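Local coordinates for protein extracellular serine protease (PDB 3WQB) that cleaves peptide bonds after Lys-Lys and Lys-Arg pairs as a secreted, calcium-binding serine protease, and is a probable virulence factor that activates the host kallikrein/kinin system, at residues Val436-Gln441 / Leu590-His595; Ser251-Leu256 / Thr471-Gln476; Gly66-Gly71 / Ala136-Leu141; His85-Asp90 / Val126-Gly131; Asn457-Ser462 / Glu550-Ala555. The protein carries 1 engineered substitution. All blocks are in the same frame, centred on the assembly; numbering follows the deposited sequence.

Contact 1: residues Val436-Gln441 / Leu590-His595; sequences VQLPWQ and LRVLGH
Val436-Gln441 runs antiparallel to Leu590-His595 along one edge of a P-domain sheet, pairing as a strand at both ends and letting an arginine fill the irregular middle. At one end Val436 and Gly594 form a hydrogen-bonded pair, with Val436 N 2.7 Å from Gly594 O and the reverse bond from Gly594 N to Val436 O; Gln437 and Leu593 follow as a non-hydrogen-bonded pair. At the other end Gln441 and Leu590 exchange two backbone bonds, but the register has slipped by one residue in between. A single bond, Leu438 N to Val592 O at 3.0 Å, opens this slipped part. A water then bridges the gap, donating to Pro439 O and Leu590 O and accepting from Val592 N.

Arg591 covers the irregularity. Its CB makes a CH-pi contact over the face of the Trp440 six-membered ring, 3.6 Å from the centroid. CG stands anti to the backbone nitrogen (chi1 -174°), which carries the rest of the chain on toward Leu438 O. There NE donates to Leu438 O at 2.9 Å, the oxygen lying close to the guanidinium plane. Trp440 CD1 covers one face of the guanidinium and Gln437 CB the opposite face, the indole plane being turned 37° from it. The amide of Gln437 reaches beyond, NE2 bonding to Glu201 of the catalytic domain. Leu438 and Val592 lie side by side, pointing the same way, with Leu438 CD1 3.8 Å from Val592 CB.

Where the slip deprives backbone groups of strand partners, Arg591 and the water supply substitutes, and the bond at NE together with cover on both faces should fix the guanidinium's rotation.

Contact 2: residues Ser251-Leu256 / Thr471-Gln476; sequences SNFWNL and TVEAVQ
Two side chains reach across the domain boundary in opposite directions to make this contact: Gln476 of the P-domain, which extends to the backbone of Ser251, and Phe253 of the catalytic domain, whose ring leans on Ala474. The Gln476 amide turns its NE2 to Ser251 O at 2.9 Å, with an N-H...O angle of 164°; the donor lies in the carbonyl plane and the oxygen nearly in the amide plane, so both flat groups are well aimed. NE2 also gives a bond to a water 3.0 Å away, which in turn donates to Asn252 O. Two neighbouring carbonyls are thus tied, one directly and one through water, to a single amide nitrogen.

Phe253 approaches from the other side. Its CG stands anti to the backbone nitrogen (chi1 179°), which drives the ring straight out at the 471-476 segment, where CD1 meets Ala474 CB at 3.7 Å. The carboxylate of Glu473 comes to the ring edge, OE1 lying 4.1 Å from CZ with the two planes 46° apart, while its OE2 is held by His595 and by a salt bridge to Arg359. Asn252 shapes the loop that presents the ring: its OD1 accepts from Asn255 N, an Asx motif.

Arg362 makes a cation-pi contact with Phe253, and Leu593 and Leu534, from strands 583-595 and 527-535, pack on the Phe253 side chain. Glu473 and Ala474 together face Leu593 in a classic beta bulge, at the corner of strand 471-482. The catalytic-domain loop sits just before strand 255-261 of the parallel sheet, with Asn252 resting against Phe200 of helix 191-205.

Contact 3: residues Gly66-Gly71 / Ala136-Leu141; sequences GVLGQG and APRAQL
Leu68 and Gln70 grip the turn at Arg138, by backbone and by side chain. Leu68 O accepts from Arg138 N at 2.9 Å, the one direct hydrogen bond between the two segments. Beside it, Leu68 CD2 touches the Pro137 ring at CG, 3.8 Å away, and Leu68 CB packs on the aliphatic part of Arg138 at CG, also 3.8 Å away. The guanidinium then folds over Gln70: Gln70 CB lies 3.4 Å above the plane and over its centre, and the Gln70 amide is turned only 23° from that plane. A water joins the backbones further along, accepting from Gly71 N and donating to Arg138 O.

What positions these groups lies within each loop. Gln70 bends back at chi2 (-91°), and its amide clips its own loop shut, NE2 donating to Gly66 O at 3.1 Å while OE1 accepts from Leu68 N at 2.9 Å. Its aliphatic part is thereby held out as a platform for Arg138. In the other segment a type I turn from Ala136 to Ala139, closed by Ala139 N to Ala136 O, sets the Arg138 N-H toward Leu68. The two backbones pass close here, Gly69 CA lying 4.0 Å from Ala136 CB.

Gly66 ends helix 60-64 in a Schellman motif, and from there the loop leads into strand 73-77. The turn leads into strand 140-144, the parallel neighbour of that strand and the outermost one at this side of the sheet. Helix 335-352 borders the contact: Ser351 OG bonds to Gly69 N, and Ala347 packs on Ala136.

Contact 4: residues His85-Asp90 / Val126-Gly131; sequences HPDLAD and VDNAIG. With CA (calcium ion), chain C.
Pro86 is the first residue of its loop to touch Val126-Gly131, its CB meeting Ile130 CD1 at 3.7 Å. His85, just before, props up what follows, its ND1 accepting from Asp87 N in the ring plane. Asp87 carries the contact. Both of its carboxylate oxygens bind the calcium, OD1 at 2.4 Å and OD2 at 2.5 Å, and OD1 also accepts from Asn128 ND2 at 2.9 Å, with carboxylate and amide nearly coplanar. Asp87 O takes a bond from Val126 N. Asp90 closes the walk: its CB rests on Val126 CG2, and OD2 shares a water with Asn128 ND2.

The facing loop curls round the ion, giving Val126 O, Asn128 OD1 and Ile130 O. Asn128 OD1 is also met by Ile130 N from above its carbonyl plane, an Asx turn that keeps the curl tight. Asp87 OD1 and Asn128 OD1, 3.1 Å apart, can lie so close because both bind the calcium.

Asn29 and Thr132 complete the shell, a site placed like the strong calcium site of subtilisins. Loop 126-131 directly follows helix 115-124, which starts at His115 of the predicted catalytic triad, and the Asp87 side leans on Thr296 of strand 293-296 and Tyr328 of strand 328-329.

Contact 5: residues Asn457-Ser462 / Glu550-Ala555; sequences NSPTSS and EVTDVA. With CA (calcium ion), chain D.
Glu550 and Pro459 bury the most surface here. Glu550 shares its sheet face with Ser461, and the Pro459 ring lies beside the Glu550 side chain, pointing the same way. The ring rests along the glutamate's carbon chain, Pro459 CB to Glu550 CB 3.7 Å, and Pro459 CG comes within 3.6 Å of Glu550 OE1. That carboxylate is engaged beyond the contact, in salt bridges with Arg500 and Arg548, which should keep the chain extended alongside the ring. Thr552 meets the proline further along the same strand as Glu550: with OG1 anti to the carbonyl carbon (chi1 -47°), the Thr552 hydroxyl OG1 comes 3.2 Å from Pro459 CA.

Thr460 and Val551 supply the backbone link as an antiparallel hydrogen-bonded pair. Thr460 N gives to Val551 O at 2.7 Å and Val551 N to Thr460 O at 2.8 Å; Glu550 CA also makes a C-H contact with that last oxygen.

Past the pairing, strand 545-553 ends at calcium. Asp553 binds it through both carboxylate oxygens and Ala555 through its carbonyl, with an Asx turn from Asp553 OD1 to Ala555 N; Asp454, Asp488, Asn578 and Asn579 complete this P-domain site. Strand 460-466 is outermost in its sheet, strand 489-494 flanks 545-553 on the other side, and Ile452 of strand 451-452 packs on Thr460 and Val551.

From the N terminus, contact 3 opens at Gly66 and closes at 136-141, with contact 4 nested inside its loop; they touch through Pro137 and Asp127, tying the edge of the catalytic domain's parallel sheet to a calcium loop. Contact 2 opens next, at 251-256, and stays open into the P-domain. There contact 1 opens at 436 and contact 5 at 457 before contact 2 closes at 471-476, so contact 2 crosses both. Contact 5 closes at 550-555, nested within contact 1, which closes last at 590-595. Contacts 1 and 2 meet through Glu473 and His595, joining the domain boundary to the P-domain sheet; contacts 4 and 5 lie about 55 Å apart, centre to centre.

Contact 1: residues Val436-Gln441 / Leu590-His595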
# COMPACT_ATOMS: atom_id res chain seq x y z
N VAL A 436 13.72 15.47 9.83
CA VAL A 436 13.04 16.30 10.81
C VAL A 436 11.55 16.09 10.62
O VAL A 436 11.01 16.23 9.52
CB VAL A 436 13.38 17.79 10.59
CG1 VAL A 436 12.56 18.67 11.53
CG2 VAL A 436 14.87 18.04 10.80
N GLN A 437 10.89 15.72 11.71
CA GLN A 437 9.44 15.59 11.73
C GLN A 437 8.89 16.74 12.57
O GLN A 437 9.00 16.74 13.81
CB GLN A 437 9.05 14.24 12.35
CG GLN A 437 9.62 13.06 11.59
CD GLN A 437 9.32 11.75 12.27
OE1 GLN A 437 8.17 11.35 12.36
NE2 GLN A 437 10.36 11.08 12.75
N LEU A 438 8.34 17.75 11.89
CA LEU A 438 7.85 18.92 12.60
C LEU A 438 6.66 18.53 13.47
O LEU A 438 5.91 17.62 13.12
CB LEU A 438 7.46 20.04 11.63
CG LEU A 438 8.58 20.72 10.84
CD1 LEU A 438 8.02 21.84 9.99
CD2 LEU A 438 9.67 21.26 11.76
N PRO A 439 6.50 19.21 14.61
CA PRO A 439 5.32 18.93 15.43
C PRO A 439 4.03 19.14 14.62
O PRO A 439 3.97 20.04 13.79
CB PRO A 439 5.42 19.96 16.55
CG PRO A 439 6.86 20.31 16.62
CD PRO A 439 7.37 20.23 15.22
N TRP A 440 3.04 18.29 14.87
CA TRP A 440 1.71 18.48 14.31
C TRP A 440 1.21 19.87 14.69
O TRP A 440 1.39 20.31 15.84
CB TRP A 440 0.74 17.44 14.86
CG TRP A 440 0.85 16.07 14.28
CD1 TRP A 440 1.47 14.99 14.85
CD2 TRP A 440 0.28 15.60 13.05
NE1 TRP A 440 1.35 13.89 14.04
CE2 TRP A 440 0.62 14.23 12.93
CE3 TRP A 440 -0.45 16.21 12.02
CZ2 TRP A 440 0.24 13.46 11.82
CZ3 TRP A 440 -0.84 15.44 10.93
CH2 TRP A 440 -0.50 14.08 10.84
N GLN A 441 0.65 20.58 13.71
CA GLN A 441 -0.03 21.84 13.95
C GLN A 441 -1.50 21.62 13.71
O GLN A 441 -1.91 21.29 12.58
CB GLN A 441 0.50 22.93 13.02
CG GLN A 441 1.88 23.39 13.37
CD GLN A 441 2.30 24.68 12.69
OE1 GLN A 441 1.51 25.38 12.03
NE2 GLN A 441 3.56 25.00 12.86
N LEU A 590 -1.57 19.48 10.33
CA LEU A 590 -0.52 19.39 9.33
C LEU A 590 0.80 18.96 9.96
O LEU A 590 1.22 19.54 10.96
CB LEU A 590 -0.33 20.75 8.62
CG LEU A 590 0.78 20.87 7.59
CD1 LEU A 590 0.54 19.94 6.39
CD2 LEU A 590 0.91 22.30 7.12
N ARG A 591 1.43 17.96 9.36
CA ARG A 591 2.77 17.57 9.74
C ARG A 591 3.69 17.59 8.53
O ARG A 591 3.44 16.91 7.53
CB ARG A 591 2.81 16.19 10.40
CG ARG A 591 4.19 15.87 10.93
CD ARG A 591 4.19 14.67 11.82
NE ARG A 591 5.11 14.89 12.93
CZ ARG A 591 5.35 14.02 13.90
NH1 ARG A 591 4.74 12.83 13.89
NH2 ARG A 591 6.20 14.33 14.87
N VAL A 592 4.74 18.39 8.62
CA VAL A 592 5.76 18.42 7.58
C VAL A 592 6.93 17.50 7.97
O VAL A 592 7.48 17.61 9.07
CB VAL A 592 6.24 19.85 7.32
CG1 VAL A 592 7.26 19.87 6.20
CG2 VAL A 592 5.08 20.76 6.94
N LEU A 593 7.30 16.60 7.06
CA LEU A 593 8.46 15.71 7.23
C LEU A 593 9.50 16.12 6.19
O LEU A 593 9.20 16.21 5.01
CB LEU A 593 8.05 14.25 7.02
CG LEU A 593 6.98 13.71 7.97
CD1 LEU A 593 5.59 13.90 7.41
CD2 LEU A 593 7.26 12.24 8.21
N GLY A 594 10.71 16.42 6.64
CA GLY A 594 11.72 16.86 5.70
C GLY A 594 13.08 16.94 6.35
O GLY A 594 13.40 16.17 7.24
N HIS A 595 13.89 17.88 5.88
CA HIS A 595 15.23 18.02 6.41
C HIS A 595 15.71 19.45 6.31
O HIS A 595 15.17 20.26 5.56
CB HIS A 595 16.20 17.06 5.70
CG HIS A 595 16.31 17.30 4.23
ND1 HIS A 595 15.49 16.67 3.32
CD2 HIS A 595 17.13 18.10 3.51
CE1 HIS A 595 15.80 17.08 2.10
NE2 HIS A 595 16.80 17.94 2.19
O HOH W 1 4.07 20.37 10.86

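Contact 2: residues Ser251-Leu256 / Thr471-Gln476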
# COMPACT_ATOMS: atom_id res chain seq x y z
N SER A 251 -0.63 6.17 4.51
CA SER A 251 -0.20 7.56 4.75
C SER A 251 0.78 7.68 5.91
O SER A 251 1.00 8.78 6.42
CB SER A 251 -1.42 8.47 4.96
OG SER A 251 -2.20 8.00 6.05
N ASN A 252 1.40 6.57 6.31
CA ASN A 252 2.28 6.59 7.47
C ASN A 252 3.71 7.03 7.21
O ASN A 252 4.54 7.00 8.12
CB ASN A 252 2.28 5.25 8.22
CG ASN A 252 3.05 4.17 7.50
OD1 ASN A 252 3.49 4.35 6.36
ND2 ASN A 252 3.22 3.03 8.16
N PHE A 253 4.00 7.44 5.97
CA PHE A 253 5.33 7.88 5.53
C PHE A 253 6.36 6.76 5.41
O PHE A 253 7.06 6.68 4.41
CB PHE A 253 5.88 9.02 6.39
CG PHE A 253 7.26 9.47 5.99
CD1 PHE A 253 7.44 10.19 4.81
CD2 PHE A 253 8.37 9.18 6.78
CE1 PHE A 253 8.71 10.62 4.43
CE2 PHE A 253 9.64 9.60 6.40
CZ PHE A 253 9.80 10.33 5.23
N TRP A 254 6.45 5.90 6.42
CA TRP A 254 7.43 4.80 6.42
C TRP A 254 7.17 3.84 5.27
O TRP A 254 8.12 3.27 4.71
CB TRP A 254 7.45 4.07 7.77
CG TRP A 254 7.46 5.05 8.89
CD1 TRP A 254 6.46 5.28 9.79
CD2 TRP A 254 8.47 6.04 9.16
NE1 TRP A 254 6.80 6.31 10.64
CE2 TRP A 254 8.03 6.80 10.26
CE3 TRP A 254 9.72 6.33 8.59
CZ2 TRP A 254 8.79 7.85 10.81
CZ3 TRP A 254 10.49 7.37 9.14
CH2 TRP A 254 10.02 8.11 10.23
N ASN A 255 5.90 3.68 4.87
CA ASN A 255 5.57 2.90 3.70
C ASN A 255 5.86 3.66 2.43
O ASN A 255 5.39 4.80 2.26
CB ASN A 255 4.09 2.54 3.72
CG ASN A 255 3.79 1.36 4.59
OD1 ASN A 255 4.60 0.44 4.70
ND2 ASN A 255 2.61 1.36 5.22
N LEU A 256 6.64 3.05 1.54
CA LEU A 256 6.80 3.53 0.18
C LEU A 256 5.67 2.88 -0.63
O LEU A 256 5.70 1.67 -0.89
CB LEU A 256 8.17 3.12 -0.37
CG LEU A 256 8.66 3.78 -1.67
CD1 LEU A 256 10.13 3.50 -1.90
CD2 LEU A 256 7.84 3.31 -2.86
N THR A 471 13.25 21.78 4.03
CA THR A 471 13.01 21.22 2.72
C THR A 471 12.07 20.04 2.91
O THR A 471 12.35 19.14 3.69
CB THR A 471 14.31 20.77 2.07
OG1 THR A 471 15.15 21.92 1.89
CG2 THR A 471 14.05 20.10 0.71
N VAL A 472 10.94 20.08 2.21
CA VAL A 472 9.89 19.08 2.36
C VAL A 472 10.28 17.76 1.70
O VAL A 472 10.86 17.73 0.61
CB VAL A 472 8.56 19.57 1.73
CG1 VAL A 472 7.49 18.49 1.82
CG2 VAL A 472 8.08 20.86 2.38
N GLU A 473 9.97 16.67 2.39
CA GLU A 473 9.94 15.36 1.73
C GLU A 473 8.48 14.96 1.55
O GLU A 473 8.02 14.76 0.42
CB GLU A 473 10.74 14.32 2.52
CG GLU A 473 12.25 14.61 2.49
CD GLU A 473 13.03 13.94 3.60
OE1 GLU A 473 12.78 12.75 3.90
OE2 GLU A 473 13.91 14.61 4.16
N ALA A 474 7.73 14.86 2.65
CA ALA A 474 6.32 14.51 2.57
C ALA A 474 5.55 15.36 3.55
O ALA A 474 6.12 15.92 4.50
CB ALA A 474 6.11 13.02 2.86
N VAL A 475 4.25 15.48 3.30
CA VAL A 475 3.34 16.10 4.26
C VAL A 475 2.22 15.14 4.62
O VAL A 475 1.67 14.44 3.74
CB VAL A 475 2.76 17.47 3.78
CG1 VAL A 475 3.86 18.49 3.59
CG2 VAL A 475 1.95 17.33 2.51
N GLN A 476 1.88 15.11 5.90
CA GLN A 476 0.71 14.40 6.38
C GLN A 476 -0.31 15.40 6.85
O GLN A 476 0.03 16.45 7.42
CB GLN A 476 1.07 13.47 7.54
CG GLN A 476 1.99 12.33 7.16
CD GLN A 476 2.53 11.61 8.37
OE1 GLN A 476 3.01 12.25 9.31
NE2 GLN A 476 2.48 10.28 8.35
O HOH W 2 3.96 8.48 10.29

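Contact 3: residues Gly66-Gly71 / Ala136-Leu141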
# COMPACT_ATOMS: atom_id res chain seq x y z
N GLY A 66 26.69 -6.93 -12.49
CA GLY A 66 26.75 -7.78 -11.31
C GLY A 66 26.07 -7.21 -10.07
O GLY A 66 26.27 -7.72 -8.96
N VAL A 67 25.27 -6.16 -10.25
CA VAL A 67 24.41 -5.65 -9.18
C VAL A 67 23.15 -6.51 -9.13
O VAL A 67 22.28 -6.43 -10.01
CB VAL A 67 24.05 -4.16 -9.40
CG1 VAL A 67 23.11 -3.66 -8.31
CG2 VAL A 67 25.32 -3.28 -9.45
N LEU A 68 23.06 -7.33 -8.10
CA LEU A 68 22.08 -8.42 -8.07
C LEU A 68 21.38 -8.60 -6.72
O LEU A 68 20.68 -9.60 -6.52
CB LEU A 68 22.75 -9.73 -8.51
CG LEU A 68 23.25 -9.84 -9.95
CD1 LEU A 68 24.02 -11.13 -10.14
CD2 LEU A 68 22.12 -9.71 -10.97
N GLY A 69 21.57 -7.66 -5.80
CA GLY A 69 20.91 -7.75 -4.50
C GLY A 69 21.67 -8.52 -3.43
O GLY A 69 21.14 -8.78 -2.36
N GLN A 70 22.92 -8.86 -3.72
CA GLN A 70 23.77 -9.59 -2.77
C GLN A 70 23.86 -8.86 -1.43
O GLN A 70 24.06 -7.64 -1.38
CB GLN A 70 25.16 -9.84 -3.37
CG GLN A 70 25.95 -8.60 -3.84
CD GLN A 70 25.74 -8.21 -5.31
OE1 GLN A 70 24.67 -8.40 -5.88
NE2 GLN A 70 26.77 -7.63 -5.91
N GLY A 71 23.66 -9.62 -0.35
CA GLY A 71 23.77 -9.09 1.01
C GLY A 71 22.50 -8.43 1.52
O GLY A 71 22.48 -7.96 2.66
N ALA A 136 16.38 -9.20 -8.17
CA ALA A 136 17.53 -9.16 -7.27
C ALA A 136 17.82 -10.61 -6.88
O ALA A 136 17.55 -11.03 -5.74
CB ALA A 136 17.21 -8.30 -6.05
N PRO A 137 18.39 -11.39 -7.82
CA PRO A 137 18.47 -12.84 -7.65
C PRO A 137 19.51 -13.30 -6.63
O PRO A 137 19.65 -14.51 -6.40
CB PRO A 137 18.81 -13.34 -9.05
CG PRO A 137 19.56 -12.23 -9.67
CD PRO A 137 18.95 -10.96 -9.12
N ARG A 138 20.22 -12.37 -6.01
CA ARG A 138 21.12 -12.73 -4.92
C ARG A 138 20.62 -12.25 -3.55
O ARG A 138 21.29 -12.45 -2.53
CB ARG A 138 22.55 -12.26 -5.20
CG ARG A 138 23.19 -12.93 -6.42
CD ARG A 138 24.67 -12.57 -6.56
NE ARG A 138 25.43 -13.05 -5.41
CZ ARG A 138 26.61 -12.57 -5.02
NH1 ARG A 138 27.20 -11.57 -5.67
NH2 ARG A 138 27.20 -13.09 -3.96
N ALA A 139 19.44 -11.62 -3.53
CA ALA A 139 18.82 -11.23 -2.26
C ALA A 139 18.36 -12.48 -1.50
O ALA A 139 18.15 -13.54 -2.10
CB ALA A 139 17.67 -10.26 -2.50
N GLN A 140 18.20 -12.34 -0.18
CA GLN A 140 17.79 -13.46 0.67
C GLN A 140 16.40 -13.22 1.23
O GLN A 140 16.09 -12.13 1.68
CB GLN A 140 18.78 -13.67 1.81
CG GLN A 140 20.17 -14.10 1.36
CD GLN A 140 20.40 -15.59 1.50
OE1 GLN A 140 20.11 -16.37 0.59
NE2 GLN A 140 20.94 -16.00 2.64
N LEU A 141 15.57 -14.27 1.20
CA LEU A 141 14.16 -14.16 1.57
C LEU A 141 13.80 -14.82 2.88
O LEU A 141 14.35 -15.88 3.24
CB LEU A 141 13.29 -14.82 0.50
CG LEU A 141 13.36 -14.30 -0.93
CD1 LEU A 141 12.78 -15.36 -1.87
CD2 LEU A 141 12.62 -12.98 -1.02
O HOH W 3 22.60 -12.10 -0.20

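Contact 4: residues His85-Asp90 / Val126-Gly131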
# COMPACT_ATOMS: atom_id res chain seq x y z
N HIS A 85 10.70 -24.52 -3.03
CA HIS A 85 10.65 -24.31 -4.48
C HIS A 85 12.05 -24.36 -5.06
O HIS A 85 12.96 -23.72 -4.52
CB HIS A 85 10.03 -22.95 -4.81
CG HIS A 85 9.61 -22.82 -6.24
ND1 HIS A 85 10.50 -22.72 -7.28
CD2 HIS A 85 8.37 -22.81 -6.79
CE1 HIS A 85 9.83 -22.63 -8.42
NE2 HIS A 85 8.54 -22.67 -8.15
N PRO A 86 12.25 -25.11 -6.16
CA PRO A 86 13.60 -25.26 -6.70
C PRO A 86 14.23 -23.95 -7.18
O PRO A 86 15.47 -23.83 -7.22
CB PRO A 86 13.43 -26.23 -7.87
CG PRO A 86 11.98 -26.24 -8.18
CD PRO A 86 11.27 -25.93 -6.89
N ASP A 87 13.40 -22.96 -7.49
CA ASP A 87 13.90 -21.67 -7.96
C ASP A 87 13.86 -20.59 -6.88
O ASP A 87 14.07 -19.42 -7.18
CB ASP A 87 13.17 -21.22 -9.24
CG ASP A 87 14.10 -20.56 -10.25
OD1 ASP A 87 15.34 -20.75 -10.15
OD2 ASP A 87 13.60 -19.86 -11.16
N LEU A 88 13.61 -21.00 -5.63
CA LEU A 88 13.65 -20.09 -4.48
C LEU A 88 14.55 -20.54 -3.33
O LEU A 88 15.12 -19.72 -2.62
CB LEU A 88 12.24 -19.83 -3.91
CG LEU A 88 11.25 -19.16 -4.86
CD1 LEU A 88 9.85 -19.19 -4.27
CD2 LEU A 88 11.66 -17.71 -5.17
N ALA A 89 14.66 -21.86 -3.15
CA ALA A 89 15.27 -22.44 -1.96
C ALA A 89 16.66 -21.90 -1.65
O ALA A 89 16.96 -21.60 -0.49
CB ALA A 89 15.31 -23.96 -2.07
N ASP A 90 17.49 -21.76 -2.68
CA ASP A 90 18.87 -21.27 -2.47
C ASP A 90 18.91 -19.87 -1.87
O ASP A 90 19.92 -19.48 -1.27
CB ASP A 90 19.67 -21.28 -3.77
CG ASP A 90 20.03 -22.67 -4.25
OD1 ASP A 90 19.87 -23.64 -3.49
OD2 ASP A 90 20.49 -22.78 -5.41
N VAL A 126 15.98 -17.60 -8.23
CA VAL A 126 17.40 -17.90 -8.32
C VAL A 126 17.90 -17.80 -9.77
O VAL A 126 17.20 -18.18 -10.71
CB VAL A 126 17.70 -19.30 -7.72
CG1 VAL A 126 19.17 -19.69 -7.86
CG2 VAL A 126 17.30 -19.31 -6.26
N ASP A 127 19.10 -17.23 -9.93
CA ASP A 127 19.74 -17.16 -11.24
C ASP A 127 20.47 -18.47 -11.51
O ASP A 127 21.54 -18.73 -10.96
CB ASP A 127 20.71 -15.99 -11.26
CG ASP A 127 21.24 -15.69 -12.64
OD1 ASP A 127 20.63 -16.12 -13.63
OD2 ASP A 127 22.28 -14.99 -12.73
N ASN A 128 19.86 -19.30 -12.35
CA ASN A 128 20.37 -20.65 -12.60
C ASN A 128 19.92 -21.09 -14.00
O ASN A 128 19.81 -20.25 -14.91
CB ASN A 128 19.92 -21.61 -11.49
CG ASN A 128 18.41 -21.56 -11.26
OD1 ASN A 128 17.66 -21.07 -12.11
ND2 ASN A 128 17.97 -22.06 -10.11
N ALA A 129 19.65 -22.38 -14.18
CA ALA A 129 19.24 -22.88 -15.50
C ALA A 129 17.77 -23.32 -15.55
O ALA A 129 17.34 -23.99 -16.51
CB ALA A 129 20.16 -24.02 -15.95
N ILE A 130 17.01 -22.93 -14.53
CA ILE A 130 15.58 -23.25 -14.47
C ILE A 130 14.73 -22.00 -14.27
O ILE A 130 15.22 -20.99 -13.76
CB ILE A 130 15.24 -24.31 -13.38
CG1 ILE A 130 15.61 -23.80 -11.98
CG2 ILE A 130 15.93 -25.64 -13.70
CD1 ILE A 130 15.03 -24.64 -10.84
N GLY A 131 13.48 -22.06 -14.69
CA GLY A 131 12.51 -21.04 -14.33
C GLY A 131 12.85 -19.63 -14.75
O GLY A 131 13.27 -19.39 -15.88
CA CA C . 15.90 -19.45 -12.12
O HOH W 4 19.67 -23.29 -8.10

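Contact 5: residues Asn457-Ser462 / Glu550-Ala555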
# COMPACT_ATOMS: atom_id res chain seq x y z
N ASN A 457 -19.74 27.01 -4.32
CA ASN A 457 -19.19 27.97 -5.28
C ASN A 457 -17.68 28.05 -5.25
O ASN A 457 -17.05 28.41 -6.25
CB ASN A 457 -19.78 29.35 -5.03
CG ASN A 457 -21.08 29.56 -5.77
OD1 ASN A 457 -21.19 29.22 -6.94
ND2 ASN A 457 -22.06 30.12 -5.09
N SER A 458 -17.10 27.73 -4.09
CA SER A 458 -15.67 27.74 -3.89
C SER A 458 -15.37 26.81 -2.72
O SER A 458 -16.28 26.45 -1.98
CB SER A 458 -15.17 29.16 -3.57
OG SER A 458 -15.70 29.63 -2.35
N PRO A 459 -14.10 26.42 -2.55
CA PRO A 459 -13.77 25.53 -1.45
C PRO A 459 -13.93 26.17 -0.08
O PRO A 459 -13.79 27.38 0.08
CB PRO A 459 -12.29 25.22 -1.68
CG PRO A 459 -12.06 25.46 -3.12
CD PRO A 459 -12.97 26.59 -3.48
N THR A 460 -14.25 25.32 0.89
CA THR A 460 -14.11 25.66 2.29
C THR A 460 -12.62 25.56 2.58
O THR A 460 -12.01 24.53 2.33
CB THR A 460 -14.90 24.66 3.13
OG1 THR A 460 -16.27 24.67 2.71
CG2 THR A 460 -14.81 24.97 4.62
N SER A 461 -12.03 26.64 3.08
CA SER A 461 -10.59 26.74 3.19
C SER A 461 -10.13 27.06 4.58
O SER A 461 -10.79 27.79 5.32
CB SER A 461 -10.06 27.81 2.23
OG SER A 461 -10.48 27.56 0.89
N SER A 462 -8.97 26.53 4.93
CA SER A 462 -8.33 26.82 6.21
C SER A 462 -6.82 26.82 6.02
O SER A 462 -6.28 25.95 5.35
CB SER A 462 -8.78 25.79 7.25
OG SER A 462 -8.09 25.94 8.48
N GLU A 550 -8.24 22.78 1.36
CA GLU A 550 -9.45 23.15 0.65
C GLU A 550 -10.36 21.94 0.59
O GLU A 550 -9.91 20.85 0.23
CB GLU A 550 -9.11 23.62 -0.77
CG GLU A 550 -8.40 24.95 -0.83
CD GLU A 550 -8.20 25.47 -2.24
OE1 GLU A 550 -8.50 24.76 -3.23
OE2 GLU A 550 -7.75 26.63 -2.35
N VAL A 551 -11.64 22.11 0.95
CA VAL A 551 -12.62 21.03 0.89
C VAL A 551 -13.85 21.55 0.16
O VAL A 551 -14.37 22.60 0.52
CB VAL A 551 -13.03 20.55 2.31
CG1 VAL A 551 -14.09 19.46 2.24
CG2 VAL A 551 -11.81 20.07 3.09
N THR A 552 -14.30 20.83 -0.87
CA THR A 552 -15.48 21.23 -1.65
C THR A 552 -16.41 20.04 -1.83
O THR A 552 -15.96 18.94 -2.11
CB THR A 552 -15.09 21.73 -3.06
OG1 THR A 552 -14.00 22.67 -2.96
CG2 THR A 552 -16.26 22.44 -3.71
N ASP A 553 -17.71 20.28 -1.68
CA ASP A 553 -18.73 19.32 -2.07
C ASP A 553 -19.03 19.57 -3.55
O ASP A 553 -19.48 20.66 -3.92
CB ASP A 553 -19.97 19.51 -1.17
CG ASP A 553 -21.16 18.63 -1.56
OD1 ASP A 553 -21.34 18.27 -2.75
OD2 ASP A 553 -21.97 18.31 -0.67
N VAL A 554 -18.74 18.58 -4.39
CA VAL A 554 -18.76 18.77 -5.84
C VAL A 554 -19.86 17.97 -6.55
O VAL A 554 -19.73 17.68 -7.74
CB VAL A 554 -17.37 18.46 -6.49
CG1 VAL A 554 -16.29 19.39 -5.94
CG2 VAL A 554 -16.99 16.99 -6.32
N ALA A 555 -20.91 17.60 -5.83
CA ALA A 555 -21.99 16.82 -6.45
C ALA A 555 -23.30 16.91 -5.70
O ALA A 555 -23.33 16.81 -4.47
CB ALA A 555 -21.58 15.36 -6.59
CA CA D . -23.52 17.08 -2.17